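ABC transporter ATP-binding/permease protein Rv1747 (Mycobacterium tuberculosis, PDB 6CCD) couples ATP hydrolysis to translocation of an unknown substrate across the membrane and is required for virulence, this chain being its first phosphothreonine-binding FHA domain. Local coordinates at residues L43-R46 with A47-L50. Residues are numbered along the deposited sequence; the frame is centred on the assembly and turned at random.
Sequences LISR and AHLL. With SO4 (sulfate ion), chain B.
Between Ser45 and His48 the chain turns back on itself, their CA atoms 4.7 Å apart, and then enters the strand that starts at Leu49. CG of His48 is anti to the backbone N (chi1 -165°), which turns the ring back toward Ile44 and Ser45, and ND1 accepts the backbone N-H of Ser45 at 3.0 Å. That bond is nearly straight (163°), and Ser45 N lies 5° out of the ring plane. At the other end of the ring, NE2 gives its N-H to the carbonyl oxygen of Gly68, consistent with a proton on NE2; gripped at both nitrogens, the imidazole is fixed in rotation and ties the turn to the neighbouring loop. Ile44 crosses it at about a right angle: its CD1 sits over one face, 4.2 Å from the ring centroid in a CH-pi contact, while CG2 packs 3.5 Å from His48 ND1. Ile89 of strand 84-89 touches both side chains. The backbone N of Arg46 makes a nearly straight bond to sulfate O1 (3.3 Å) and a weak, bent one to O4; Arg31 also binds this anion. Arg46 NE forms a salt bridge with Asp32 OD1. Ser45 OG is hydrogen-bonded to the backbone N of Leu66. The Ser-Arg-Ala-His sequence matches the SxxH motif of FHA domains, whose histidine braces the phosphothreonine-binding loops, and the sulfate, probably from the crystallisation liquor, may mimic the phosphate there.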
ATOM      1  N   LEU A  43       5.702  14.107   0.803  1.00 14.89           N
ATOM      2  CA  LEU A  43       6.350  13.120   1.680  1.00 18.06           C
ATOM      3  C   LEU A  43       6.617  11.797   0.961  1.00 16.42           C
ATOM      4  O   LEU A  43       7.481  11.008   1.360  1.00 17.12           O
ATOM      5  CB  LEU A  43       5.479  12.850   2.902  1.00 19.01           C
ATOM      6  CG  LEU A  43       5.450  13.902   4.018  1.00 19.38           C
ATOM      7  CD1 LEU A  43       4.361  13.537   5.009  1.00 21.04           C
ATOM      8  CD2 LEU A  43       6.804  13.936   4.690  1.00 21.86           C
ATOM      9  N   ILE A  44       5.858  11.555  -0.100  1.00 14.17           N
ATOM     10  CA  ILE A  44       5.817  10.237  -0.727  1.00 13.57           C
ATOM     11  C   ILE A  44       6.794  10.102  -1.901  1.00 15.41           C
ATOM     12  O   ILE A  44       6.909  10.997  -2.738  1.00 16.24           O
ATOM     13  CB  ILE A  44       4.374   9.937  -1.171  1.00 15.17           C
ATOM     14  CG1 ILE A  44       3.440  10.086   0.037  1.00 16.00           C
ATOM     15  CG2 ILE A  44       4.236   8.532  -1.760  1.00 13.32           C
ATOM     16  CD1 ILE A  44       3.953   9.360   1.323  1.00 14.46           C
ATOM     17  N   SER A  45       7.515   8.982  -1.941  1.00 13.89           N
ATOM     18  CA  SER A  45       8.440   8.689  -3.033  1.00 18.18           C
ATOM     19  C   SER A  45       7.683   8.280  -4.298  1.00 13.95           C
ATOM     20  O   SER A  45       6.526   7.887  -4.229  1.00 13.47           O
ATOM     21  CB  SER A  45       9.414   7.582  -2.613  1.00 17.79           C
ATOM     22  OG  SER A  45      10.187   8.002  -1.502  1.00 17.62           O
ATOM     23  N   ARG A  46       8.335   8.361  -5.454  1.00 13.46           N
ATOM     24  CA  ARG A  46       7.647   8.060  -6.713  1.00 15.71           C
ATOM     25  C   ARG A  46       7.125   6.630  -6.762  1.00 15.47           C
ATOM     26  O   ARG A  46       5.984   6.396  -7.162  1.00 13.76           O
ATOM     27  CB  ARG A  46       8.576   8.351  -7.886  1.00 19.19           C
ATOM     28  CG  ARG A  46       8.794   9.870  -8.035  1.00 22.53           C
ATOM     29  CD  ARG A  46       9.651  10.238  -9.209  1.00 32.28           C
ATOM     30  NE  ARG A  46       9.018   9.949 -10.492  1.00 34.23           N
ATOM     31  CZ  ARG A  46       9.448  10.458 -11.641  1.00 40.75           C
ATOM     32  NH1 ARG A  46      10.483  11.287 -11.639  1.00 37.60           N
ATOM     33  NH2 ARG A  46       8.850  10.148 -12.783  1.00 44.36           N
ATOM     34  N   ALA A  47       7.948   5.676  -6.341  1.00 14.43           N
ATOM     35  CA  ALA A  47       7.485   4.292  -6.188  1.00 15.54           C
ATOM     36  C   ALA A  47       7.675   3.925  -4.727  1.00 17.60           C
ATOM     37  O   ALA A  47       8.688   3.350  -4.358  1.00 18.64           O
ATOM     38  CB  ALA A  47       8.253   3.338  -7.099  1.00 15.71           C
ATOM     39  N   HIS A  48       6.701   4.293  -3.902  1.00 14.51           N
ATOM     40  CA  HIS A  48       6.851   4.281  -2.452  1.00 12.77           C
ATOM     41  C   HIS A  48       6.622   2.887  -1.848  1.00 12.99           C
ATOM     42  O   HIS A  48       7.418   2.412  -1.024  1.00 13.82           O
ATOM     43  CB  HIS A  48       5.872   5.314  -1.846  1.00 12.43           C
ATOM     44  CG  HIS A  48       6.148   5.660  -0.419  1.00 12.59           C
ATOM     45  ND1 HIS A  48       6.795   6.821  -0.047  1.00 13.13           N
ATOM     46  CD2 HIS A  48       5.866   5.002   0.733  1.00 13.01           C
ATOM     47  CE1 HIS A  48       6.898   6.867   1.270  1.00 16.02           C
ATOM     48  NE2 HIS A  48       6.347   5.773   1.771  1.00 11.64           N
ATOM     49  N   LEU A  49       5.527   2.241  -2.249  1.00 12.83           N
ATOM     50  CA  LEU A  49       5.221   0.875  -1.826  1.00 10.97           C
ATOM     51  C   LEU A  49       5.064  -0.061  -3.009  1.00 14.32           C
ATOM     52  O   LEU A  49       4.609   0.361  -4.071  1.00 14.27           O
ATOM     53  CB  LEU A  49       3.916   0.815  -1.036  1.00 12.13           C
ATOM     54  CG  LEU A  49       3.744   1.647   0.219  1.00 11.36           C
ATOM     55  CD1 LEU A  49       2.382   1.306   0.792  1.00 12.23           C
ATOM     56  CD2 LEU A  49       4.867   1.338   1.237  1.00  9.37           C
ATOM     57  N   LEU A  50       5.393  -1.334  -2.802  1.00 12.97           N
ATOM     58  CA  LEU A  50       4.949  -2.398  -3.699  1.00 12.12           C
ATOM     59  C   LEU A  50       3.907  -3.221  -2.976  1.00 11.99           C
ATOM     60  O   LEU A  50       4.124  -3.621  -1.833  1.00 14.84           O
ATOM     61  CB  LEU A  50       6.121  -3.285  -4.132  1.00 12.06           C
ATOM     62  CG  LEU A  50       7.214  -2.516  -4.877  1.00 14.46           C
ATOM     63  CD1 LEU A  50       8.381  -3.438  -5.198  1.00 18.60           C
ATOM     64  CD2 LEU A  50       6.637  -1.898  -6.148  1.00 17.15           C
TER
HETATM   65  S   SO4 B 201      11.624  10.215  -5.276  1.00 49.66           S
HETATM   66  O1  SO4 B 201      11.550   8.837  -5.749  1.00 37.32           O
HETATM   67  O2  SO4 B 201      12.536  10.274  -4.130  1.00 51.85           O
HETATM   68  O3  SO4 B 201      12.082  11.131  -6.326  1.00 49.44           O
HETATM   69  O4  SO4 B 201      10.295  10.634  -4.857  1.00 48.06           O